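Local structure of envelope glycoprotein (Thogoto virus, 5XEA) at residues B[23-37]-B[195-209]. The protein probably attaches the virus to its host-cell receptor and later induces fusion of the virion with the host membrane. Numbering follows the deposited sequence.
Sequences VSKKLYSATRYTTSA and FEIQREEVKISCFVD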
ATOM      1  N   VAL B  23      -4.866 -25.305  15.213  1.00 74.67           N
ATOM      2  CA  VAL B  23      -3.883 -24.235  15.389  1.00 70.19           C
ATOM      3  C   VAL B  23      -3.688 -23.997  16.881  1.00 58.05           C
ATOM      4  O   VAL B  23      -4.661 -23.865  17.627  1.00 56.60           O
ATOM      5  CB  VAL B  23      -4.312 -22.945  14.660  1.00 62.73           C
ATOM      6  CG1 VAL B  23      -5.766 -22.584  14.933  1.00 47.13           C
ATOM      7  CG2 VAL B  23      -3.408 -21.786  15.077  1.00 67.28           C
ATOM      8  N   SER B  24      -2.429 -23.957  17.322  1.00 57.04           N
ATOM      9  CA  SER B  24      -2.096 -23.814  18.733  1.00 65.12           C
ATOM     10  C   SER B  24      -1.097 -22.681  18.940  1.00 62.63           C
ATOM     11  O   SER B  24      -0.326 -22.328  18.041  1.00 57.16           O
ATOM     12  CB  SER B  24      -1.515 -25.110  19.312  1.00 68.94           C
ATOM     13  OG  SER B  24      -0.306 -25.471  18.671  1.00 74.26           O
ATOM     14  N   LYS B  25      -1.105 -22.139  20.158  1.00 53.56           N
ATOM     15  CA  LYS B  25      -0.252 -21.022  20.536  1.00 62.00           C
ATOM     16  C   LYS B  25       1.045 -21.531  21.155  1.00 64.15           C
ATOM     17  O   LYS B  25       1.021 -22.387  22.046  1.00 62.20           O
ATOM     18  CB  LYS B  25      -0.979 -20.099  21.515  1.00 62.41           C
ATOM     19  CG  LYS B  25      -0.195 -18.847  21.879  1.00 73.08           C
ATOM     20  CD  LYS B  25      -0.946 -17.970  22.873  1.00 82.22           C
ATOM     21  CE  LYS B  25      -0.181 -16.680  23.188  1.00 84.81           C
ATOM     22  NZ  LYS B  25       1.173 -16.914  23.763  1.00 92.04           N
ATOM     23  N   LYS B  26       2.174 -21.000  20.680  1.00 59.56           N
ATOM     24  CA  LYS B  26       3.498 -21.382  21.150  1.00 61.34           C
ATOM     25  C   LYS B  26       4.250 -20.171  21.690  1.00 66.77           C
ATOM     26  O   LYS B  26       4.008 -19.029  21.282  1.00 71.02           O
ATOM     27  CB  LYS B  26       4.344 -22.009  20.032  1.00 66.41           C
ATOM     28  CG  LYS B  26       3.660 -23.078  19.208  1.00 63.15           C
ATOM     29  CD  LYS B  26       3.605 -24.399  19.942  1.00 73.02           C
ATOM     30  CE  LYS B  26       3.037 -25.494  19.046  1.00 76.25           C
ATOM     31  NZ  LYS B  26       2.787 -26.753  19.803  1.00 80.35           N
ATOM     32  N   LEU B  27       5.170 -20.438  22.612  1.00 58.74           N
ATOM     33  CA  LEU B  27       6.212 -19.498  22.999  1.00 63.18           C
ATOM     34  C   LEU B  27       7.523 -20.129  22.548  1.00 68.59           C
ATOM     35  O   LEU B  27       8.016 -21.072  23.173  1.00 67.63           O
ATOM     36  CB  LEU B  27       6.203 -19.216  24.494  1.00 76.08           C
ATOM     37  CG  LEU B  27       5.960 -17.740  24.810  1.00 88.20           C
ATOM     38  CD1 LEU B  27       4.576 -17.333  24.333  1.00 91.92           C
ATOM     39  CD2 LEU B  27       6.133 -17.456  26.293  1.00 95.62           C
ATOM     40  N   TYR B  28       8.062 -19.629  21.440  1.00 66.58           N
ATOM     41  CA  TYR B  28       9.302 -20.149  20.883  1.00 69.25           C
ATOM     42  C   TYR B  28      10.496 -19.392  21.446  1.00 66.38           C
ATOM     43  O   TYR B  28      10.478 -18.163  21.561  1.00 67.88           O
ATOM     44  CB  TYR B  28       9.301 -20.046  19.358  1.00 64.82           C
ATOM     45  CG  TYR B  28       8.494 -21.116  18.667  1.00 76.24           C
ATOM     46  CD1 TYR B  28       8.148 -22.288  19.328  1.00 88.63           C
ATOM     47  CD2 TYR B  28       8.081 -20.961  17.351  1.00 71.09           C
ATOM     48  CE1 TYR B  28       7.408 -23.278  18.694  1.00 86.45           C
ATOM     49  CE2 TYR B  28       7.343 -21.942  16.708  1.00 73.64           C
ATOM     50  CZ  TYR B  28       7.009 -23.096  17.383  1.00 78.97           C
ATOM     51  OH  TYR B  28       6.277 -24.074  16.746  1.00 78.65           O
ATOM     52  N   SER B  29      11.532 -20.138  21.810  1.00 65.52           N
ATOM     53  CA  SER B  29      12.791 -19.527  22.183  1.00 67.39           C
ATOM     54  C   SER B  29      13.598 -19.234  20.927  1.00 65.49           C
ATOM     55  O   SER B  29      13.654 -20.047  19.998  1.00 56.51           O
ATOM     56  CB  SER B  29      13.578 -20.435  23.125  1.00 69.25           C
ATOM     57  OG  SER B  29      13.123 -20.288  24.458  1.00 83.24           O
ATOM     58  N   ALA B  30      14.216 -18.061  20.900  1.00 55.56           N
ATOM     59  CA  ALA B  30      15.040 -17.693  19.763  1.00 63.42           C
ATOM     60  C   ALA B  30      16.095 -16.693  20.200  1.00 64.37           C
ATOM     61  O   ALA B  30      15.930 -15.964  21.182  1.00 61.57           O
ATOM     62  CB  ALA B  30      14.201 -17.109  18.619  1.00 62.78           C
ATOM     63  N   THR B  31      17.191 -16.685  19.452  1.00 63.72           N
ATOM     64  CA  THR B  31      18.176 -15.622  19.535  1.00 61.36           C
ATOM     65  C   THR B  31      17.758 -14.528  18.560  1.00 62.96           C
ATOM     66  O   THR B  31      17.598 -14.783  17.362  1.00 56.77           O
ATOM     67  CB  THR B  31      19.574 -16.138  19.201  1.00 64.86           C
ATOM     68  OG1 THR B  31      19.891 -17.258  20.040  1.00 74.07           O
ATOM     69  CG2 THR B  31      20.600 -15.047  19.425  1.00 61.17           C
ATOM     70  N   ARG B  32      17.556 -13.326  19.078  1.00 55.37           N
ATOM     71  CA  ARG B  32      17.138 -12.191  18.279  1.00 55.86           C
ATOM     72  C   ARG B  32      18.291 -11.207  18.157  1.00 55.25           C
ATOM     73  O   ARG B  32      18.946 -10.883  19.152  1.00 59.10           O
ATOM     74  CB  ARG B  32      15.928 -11.504  18.895  1.00 52.43           C
ATOM     75  CG  ARG B  32      15.377 -10.419  18.020  1.00 60.39           C
ATOM     76  CD  ARG B  32      14.197  -9.776  18.657  1.00 67.77           C
ATOM     77  NE  ARG B  32      14.608  -8.893  19.728  1.00 68.10           N
ATOM     78  CZ  ARG B  32      13.778  -8.436  20.651  1.00 75.72           C
ATOM     79  NH1 ARG B  32      12.503  -8.797  20.627  1.00 70.32           N
ATOM     80  NH2 ARG B  32      14.221  -7.627  21.603  1.00 77.17           N
ATOM     81  N   TYR B  33      18.524 -10.728  16.940  1.00 55.54           N
ATOM     82  CA  TYR B  33      19.522  -9.702  16.660  1.00 50.71           C
ATOM     83  C   TYR B  33      18.810  -8.462  16.137  1.00 54.99           C
ATOM     84  O   TYR B  33      18.119  -8.530  15.117  1.00 53.64           O
ATOM     85  CB  TYR B  33      20.536 -10.194  15.634  1.00 49.39           C
ATOM     86  CG  TYR B  33      21.270 -11.450  16.016  1.00 60.65           C
ATOM     87  CD1 TYR B  33      22.498 -11.390  16.672  1.00 66.50           C
ATOM     88  CD2 TYR B  33      20.749 -12.700  15.709  1.00 58.66           C
ATOM     89  CE1 TYR B  33      23.184 -12.550  17.022  1.00 73.06           C
ATOM     90  CE2 TYR B  33      21.424 -13.859  16.047  1.00 66.31           C
ATOM     91  CZ  TYR B  33      22.642 -13.780  16.706  1.00 69.96           C
ATOM     92  OH  TYR B  33      23.311 -14.935  17.042  1.00 73.48           O
ATOM     93  N   THR B  34      18.964  -7.344  16.842  1.00 53.04           N
ATOM     94  CA  THR B  34      18.410  -6.061  16.436  1.00 58.19           C
ATOM     95  C   THR B  34      19.509  -5.002  16.483  1.00 62.19           C
ATOM     96  O   THR B  34      20.650  -5.278  16.860  1.00 59.19           O
ATOM     97  CB  THR B  34      17.232  -5.642  17.322  1.00 61.75           C
ATOM     98  OG1 THR B  34      17.680  -5.530  18.680  1.00 67.25           O
ATOM     99  CG2 THR B  34      16.091  -6.647  17.223  1.00 54.63           C
ATOM    100  N   THR B  35      19.151  -3.774  16.108  1.00 54.89           N
ATOM    101  CA  THR B  35      20.101  -2.677  16.003  1.00 59.48           C
ATOM    102  C   THR B  35      19.706  -1.534  16.931  1.00 62.68           C
ATOM    103  O   THR B  35      18.532  -1.347  17.271  1.00 58.57           O
ATOM    104  CB  THR B  35      20.217  -2.145  14.548  1.00 63.37           C
ATOM    105  OG1 THR B  35      18.917  -1.854  14.025  1.00 63.17           O
ATOM    106  CG2 THR B  35      20.901  -3.159  13.647  1.00 58.03           C
ATOM    107  N   SER B  36      20.726  -0.763  17.321  1.00 62.79           N
ATOM    108  CA  SER B  36      20.513   0.416  18.158  1.00 79.29           C
ATOM    109  C   SER B  36      19.619   1.444  17.469  1.00 85.44           C
ATOM    110  O   SER B  36      18.734   2.029  18.103  1.00 94.96           O
ATOM    111  CB  SER B  36      21.860   1.046  18.517  1.00 77.92           C
ATOM    112  OG  SER B  36      22.940   0.162  18.240  1.00 74.43           O
ATOM    113  N   ALA B  37      19.840   1.687  16.180  1.00 79.25           N
ATOM    114  CA  ALA B  37      19.070   2.663  15.419  1.00 61.93           C
ATOM    115  C   ALA B  37      18.410   1.997  14.216  1.00 55.81           C
ATOM    116  O   ALA B  37      18.711   0.855  13.859  1.00 58.21           O
ATOM    117  CB  ALA B  37      19.956   3.829  14.971  1.00 60.64           C
ATOM    118  N   PHE B 195      25.573   2.405  14.579  1.00 56.26           N
ATOM    119  CA  PHE B 195      24.817   1.543  15.476  1.00 57.21           C
ATOM    120  C   PHE B 195      25.545   0.213  15.568  1.00 59.63           C
ATOM    121  O   PHE B 195      26.440  -0.085  14.773  1.00 61.20           O
ATOM    122  CB  PHE B 195      23.364   1.342  15.008  1.00 57.05           C
ATOM    123  CG  PHE B 195      23.228   0.771  13.601  1.00 61.64           C
ATOM    124  CD1 PHE B 195      23.437  -0.583  13.351  1.00 54.40           C
ATOM    125  CD2 PHE B 195      22.850   1.593  12.538  1.00 55.51           C
ATOM    126  CE1 PHE B 195      23.304  -1.100  12.069  1.00 55.97           C
ATOM    127  CE2 PHE B 195      22.713   1.084  11.252  1.00 52.17           C
ATOM    128  CZ  PHE B 195      22.942  -0.262  11.015  1.00 48.47           C
ATOM    129  N   GLU B 196      25.133  -0.596  16.534  1.00 56.57           N
ATOM    130  CA  GLU B 196      25.667  -1.938  16.693  1.00 67.96           C
ATOM    131  C   GLU B 196      24.540  -2.957  16.646  1.00 59.46           C
ATOM    132  O   GLU B 196      23.393  -2.661  16.995  1.00 53.93           O
ATOM    133  CB  GLU B 196      26.445  -2.073  17.999  1.00 78.75           C
ATOM    134  CG  GLU B 196      27.775  -1.346  17.980  1.00 92.45           C
ATOM    135  CD  GLU B 196      28.114  -0.730  19.320  1.00109.72           C
ATOM    136  OE1 GLU B 196      27.202  -0.159  19.955  1.00117.86           O
ATOM    137  OE2 GLU B 196      29.287  -0.823  19.739  1.00113.92           O
ATOM    138  N   ILE B 197      24.876  -4.153  16.178  1.00 57.09           N
ATOM    139  CA  ILE B 197      23.941  -5.268  16.201  1.00 49.61           C
ATOM    140  C   ILE B 197      24.020  -5.905  17.582  1.00 59.63           C
ATOM    141  O   ILE B 197      25.104  -6.279  18.041  1.00 65.89           O
ATOM    142  CB  ILE B 197      24.254  -6.282  15.089  1.00 60.06           C
ATOM    143  CG1 ILE B 197      23.920  -5.674  13.722  1.00 66.62           C
ATOM    144  CG2 ILE B 197      23.483  -7.566  15.308  1.00 70.50           C
ATOM    145  CD1 ILE B 197      24.283  -6.562  12.555  1.00 70.90           C
ATOM    146  N   GLN B 198      22.872  -6.012  18.248  1.00 63.44           N
ATOM    147  CA  GLN B 198      22.767  -6.507  19.612  1.00 58.86           C
ATOM    148  C   GLN B 198      22.084  -7.865  19.611  1.00 65.34           C
ATOM    149  O   GLN B 198      21.084  -8.064  18.915  1.00 60.32           O
ATOM    150  CB  GLN B 198      21.978  -5.521  20.475  1.00 63.29           C
ATOM    151  CG  GLN B 198      22.356  -4.083  20.196  1.00 75.42           C
ATOM    152  CD  GLN B 198      21.564  -3.088  21.009  1.00 82.99           C
ATOM    153  OE1 GLN B 198      20.356  -2.939  20.828  1.00 85.68           O
ATOM    154  NE2 GLN B 198      22.246  -2.390  21.908  1.00 83.63           N
ATOM    155  N   ARG B 199      22.628  -8.790  20.399  1.00 66.99           N
ATOM    156  CA  ARG B 199      22.132 -10.153  20.537  1.00 58.96           C
ATOM    157  C   ARG B 199      21.318 -10.280  21.821  1.00 65.09           C
ATOM    158  O   ARG B 199      21.574  -9.582  22.805  1.00 60.14           O
ATOM    159  CB  ARG B 199      23.309 -11.133  20.541  1.00 73.57           C
ATOM    160  CG  ARG B 199      22.959 -12.595  20.686  1.00 79.84           C
ATOM    161  CD  ARG B 199      24.176 -13.388  21.137  1.00 84.06           C
ATOM    162  NE  ARG B 199      23.836 -14.766  21.466  1.00 94.18           N
ATOM    163  CZ  ARG B 199      24.262 -15.822  20.782  1.00 97.76           C
ATOM    164  NH1 ARG B 199      25.054 -15.658  19.730  1.00 95.85           N
ATOM    165  NH2 ARG B 199      23.901 -17.044  21.154  1.00 96.12           N
ATOM    166  N   GLU B 200      20.327 -11.175  21.807  1.00 68.58           N
ATOM    167  CA  GLU B 200      19.389 -11.260  22.919  1.00 69.47           C
ATOM    168  C   GLU B 200      18.585 -12.552  22.824  1.00 63.84           C
ATOM    169  O   GLU B 200      18.191 -12.967  21.728  1.00 56.71           O
ATOM    170  CB  GLU B 200      18.452 -10.047  22.919  1.00 76.76           C
ATOM    171  CG  GLU B 200      17.672  -9.836  24.194  1.00 89.65           C
ATOM    172  CD  GLU B 200      16.802  -8.592  24.123  1.00100.77           C
ATOM    173  OE1 GLU B 200      16.576  -8.095  22.999  1.00109.02           O
ATOM    174  OE2 GLU B 200      16.347  -8.105  25.181  1.00105.95           O
ATOM    175  N   GLU B 201      18.348 -13.182  23.976  1.00 58.76           N
ATOM    176  CA  GLU B 201      17.593 -14.427  24.059  1.00 66.08           C
ATOM    177  C   GLU B 201      16.159 -14.094  24.440  1.00 61.51           C
ATOM    178  O   GLU B 201      15.921 -13.450  25.466  1.00 65.72           O
ATOM    179  CB  GLU B 201      18.218 -15.379  25.079  1.00 75.83           C
ATOM    180  CG  GLU B 201      19.713 -15.594  24.891  1.00 87.30           C
ATOM    181  CD  GLU B 201      20.041 -16.366  23.626  1.00 94.84           C
ATOM    182  OE1 GLU B 201      19.169 -17.123  23.152  1.00 89.25           O
ATOM    183  OE2 GLU B 201      21.168 -16.216  23.106  1.00 99.95           O
ATOM    184  N   VAL B 202      15.207 -14.528  23.613  1.00 62.27           N
ATOM    185  CA  VAL B 202      13.831 -14.060  23.721  1.00 63.38           C
ATOM    186  C   VAL B 202      12.873 -15.236  23.626  1.00 60.05           C
ATOM    187  O   VAL B 202      13.206 -16.314  23.131  1.00 57.84           O
ATOM    188  CB  VAL B 202      13.467 -13.018  22.630  1.00 68.68           C
ATOM    189  CG1 VAL B 202      14.312 -11.751  22.757  1.00 60.36           C
ATOM    190  CG2 VAL B 202      13.606 -13.637  21.256  1.00 58.70           C
ATOM    191  N   LYS B 203      11.652 -14.987  24.074  1.00 55.30           N
ATOM    192  CA  LYS B 203      10.520 -15.867  23.840  1.00 59.75           C
ATOM    193  C   LYS B 203       9.527 -15.134  22.949  1.00 64.06           C
ATOM    194  O   LYS B 203       9.175 -13.980  23.219  1.00 67.64           O
ATOM    195  CB  LYS B 203       9.856 -16.271  25.159  1.00 68.28           C
ATOM    196  CG  LYS B 203      10.816 -16.836  26.185  1.00 75.88           C
ATOM    197  CD  LYS B 203      11.044 -18.315  25.962  1.00 81.32           C
ATOM    198  CE  LYS B 203      11.897 -18.892  27.073  1.00 79.01           C
ATOM    199  NZ  LYS B 203      11.443 -18.368  28.387  1.00 87.05           N
ATOM    200  N   ILE B 204       9.078 -15.796  21.891  1.00 57.89           N
ATOM    201  CA  ILE B 204       8.247 -15.166  20.875  1.00 58.68           C
ATOM    202  C   ILE B 204       6.939 -15.933  20.758  1.00 61.86           C
ATOM    203  O   ILE B 204       6.943 -17.152  20.557  1.00 58.87           O
ATOM    204  CB  ILE B 204       8.983 -15.103  19.526  1.00 48.78           C
ATOM    205  CG1 ILE B 204      10.010 -13.986  19.586  1.00 52.92           C
ATOM    206  CG2 ILE B 204       8.019 -14.876  18.386  1.00 62.91           C
ATOM    207  CD1 ILE B 204      11.183 -14.242  18.723  1.00 58.58           C
ATOM    208  N   SER B 205       5.826 -15.218  20.893  1.00 54.70           N
ATOM    209  CA  SER B 205       4.521 -15.823  20.699  1.00 51.42           C
ATOM    210  C   SER B 205       4.263 -16.040  19.213  1.00 51.06           C
ATOM    211  O   SER B 205       4.400 -15.115  18.400  1.00 52.31           O
ATOM    212  CB  SER B 205       3.429 -14.953  21.317  1.00 70.19           C
ATOM    213  OG  SER B 205       3.458 -13.636  20.792  1.00 87.22           O
ATOM    214  N   CYS B 206       3.929 -17.275  18.863  1.00 53.45           N
ATOM    215  CA  CYS B 206       3.560 -17.669  17.514  1.00 52.31           C
ATOM    216  C   CYS B 206       2.304 -18.524  17.581  1.00 55.06           C
ATOM    217  O   CYS B 206       2.093 -19.263  18.548  1.00 47.97           O
ATOM    218  CB  CYS B 206       4.666 -18.482  16.825  1.00 55.56           C
ATOM    219  SG  CYS B 206       6.272 -17.680  16.722  1.00 73.68           S
ATOM    220  N   PHE B 207       1.473 -18.422  16.549  1.00 51.90           N
ATOM    221  CA  PHE B 207       0.390 -19.368  16.331  1.00 53.07           C
ATOM    222  C   PHE B 207       0.832 -20.333  15.244  1.00 51.66           C
ATOM    223  O   PHE B 207       1.226 -19.906  14.152  1.00 50.70           O
ATOM    224  CB  PHE B 207      -0.903 -18.648  15.963  1.00 42.09           C
ATOM    225  CG  PHE B 207      -1.517 -17.923  17.125  1.00 48.55           C
ATOM    226  CD1 PHE B 207      -2.177 -18.631  18.142  1.00 47.09           C
ATOM    227  CD2 PHE B 207      -1.408 -16.556  17.232  1.00 43.14           C
ATOM    228  CE1 PHE B 207      -2.727 -17.971  19.222  1.00 47.82           C
ATOM    229  CE2 PHE B 207      -1.957 -15.886  18.308  1.00 48.44           C
ATOM    230  CZ  PHE B 207      -2.624 -16.606  19.319  1.00 47.94           C
ATOM    231  N   VAL B 208       0.832 -21.624  15.559  1.00 47.20           N
ATOM    232  CA  VAL B 208       1.318 -22.642  14.640  1.00 47.68           C
ATOM    233  C   VAL B 208       0.134 -23.468  14.178  1.00 52.68           C
ATOM    234  O   VAL B 208      -0.616 -24.013  14.995  1.00 57.50           O
ATOM    235  CB  VAL B 208       2.409 -23.522  15.261  1.00 57.79           C
ATOM    236  CG1 VAL B 208       2.741 -24.651  14.312  1.00 61.10           C
ATOM    237  CG2 VAL B 208       3.649 -22.688  15.523  1.00 57.21           C
ATOM    238  N   ASP B 209      -0.024 -23.556  12.866  1.00 56.18           N
ATOM    239  CA  ASP B 209      -1.196 -24.157  12.234  1.00 61.20           C
ATOM    240  C   ASP B 209      -0.708 -25.349  11.430  1.00 63.07           C
ATOM    241  O   ASP B 209      -0.213 -25.177  10.303  1.00 70.38           O
ATOM    242  CB  ASP B 209      -1.906 -23.131  11.349  1.00 66.30           C
ATOM    243  CG  ASP B 209      -3.358 -23.501  11.046  1.00 73.45           C
ATOM    244  OD1 ASP B 209      -3.685 -24.704  11.131  1.00 64.92           O
ATOM    245  OD2 ASP B 209      -4.166 -22.581  10.719  1.00 69.24           O
TER
HETATM  246  O   HOH W   1      18.002  -3.098  19.897  1.00 71.56           O
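Strands 24-35 and 197-209 pair antiparallel as the two central strands of a six-stranded sheet in this gp64-family fusogen, flanked by strands 243-247 and 221-226. Twelve successive residue pairs, from Ser24 with Val208 to Thr35 with Ile197, run without a bulge, illustrating how a long backbone ladder can carry very different side-chain contacts. Near the Val208 end, on the face that also bears Ala30 and Ile204, Cys206 SG lies 3.8 Å from Tyr28 CD2 in an oblique sulfur-aromatic contact. Its disulfide to Cys224 ties the pair to strand 221-226. Farther along the same face, Arg32 and Glu200 run side by side, and Arg32 NH2 meets Glu200 OE1 at 2.8 Å in a salt bridge whose hydrogen bond is weak; the guanidinium and carboxylate planes stand 77° apart. Val202 CG1 sits over the centre of the guanidinium, while Arg32 NH1 reaches Asp226, giving the charge a second partner. On the other face the first torsion of Arg199 (chi1 180°) turns CG away from the backbone N, placing it 3.7 Å from Tyr33 CE1 and 3.6 Å from Thr31 CG2, and the extended chain beyond carries the guanidinium onward. That methyl also lies over one face of the Arg199 guanidinium, displaced toward its rim. At the far end a water bridges the strands, donating to Gln198 OE1 and accepting from Thr34 OG1; beyond it Glu196 N donates to Ser36 OG at 2.9 Å, nearly straight at 171°.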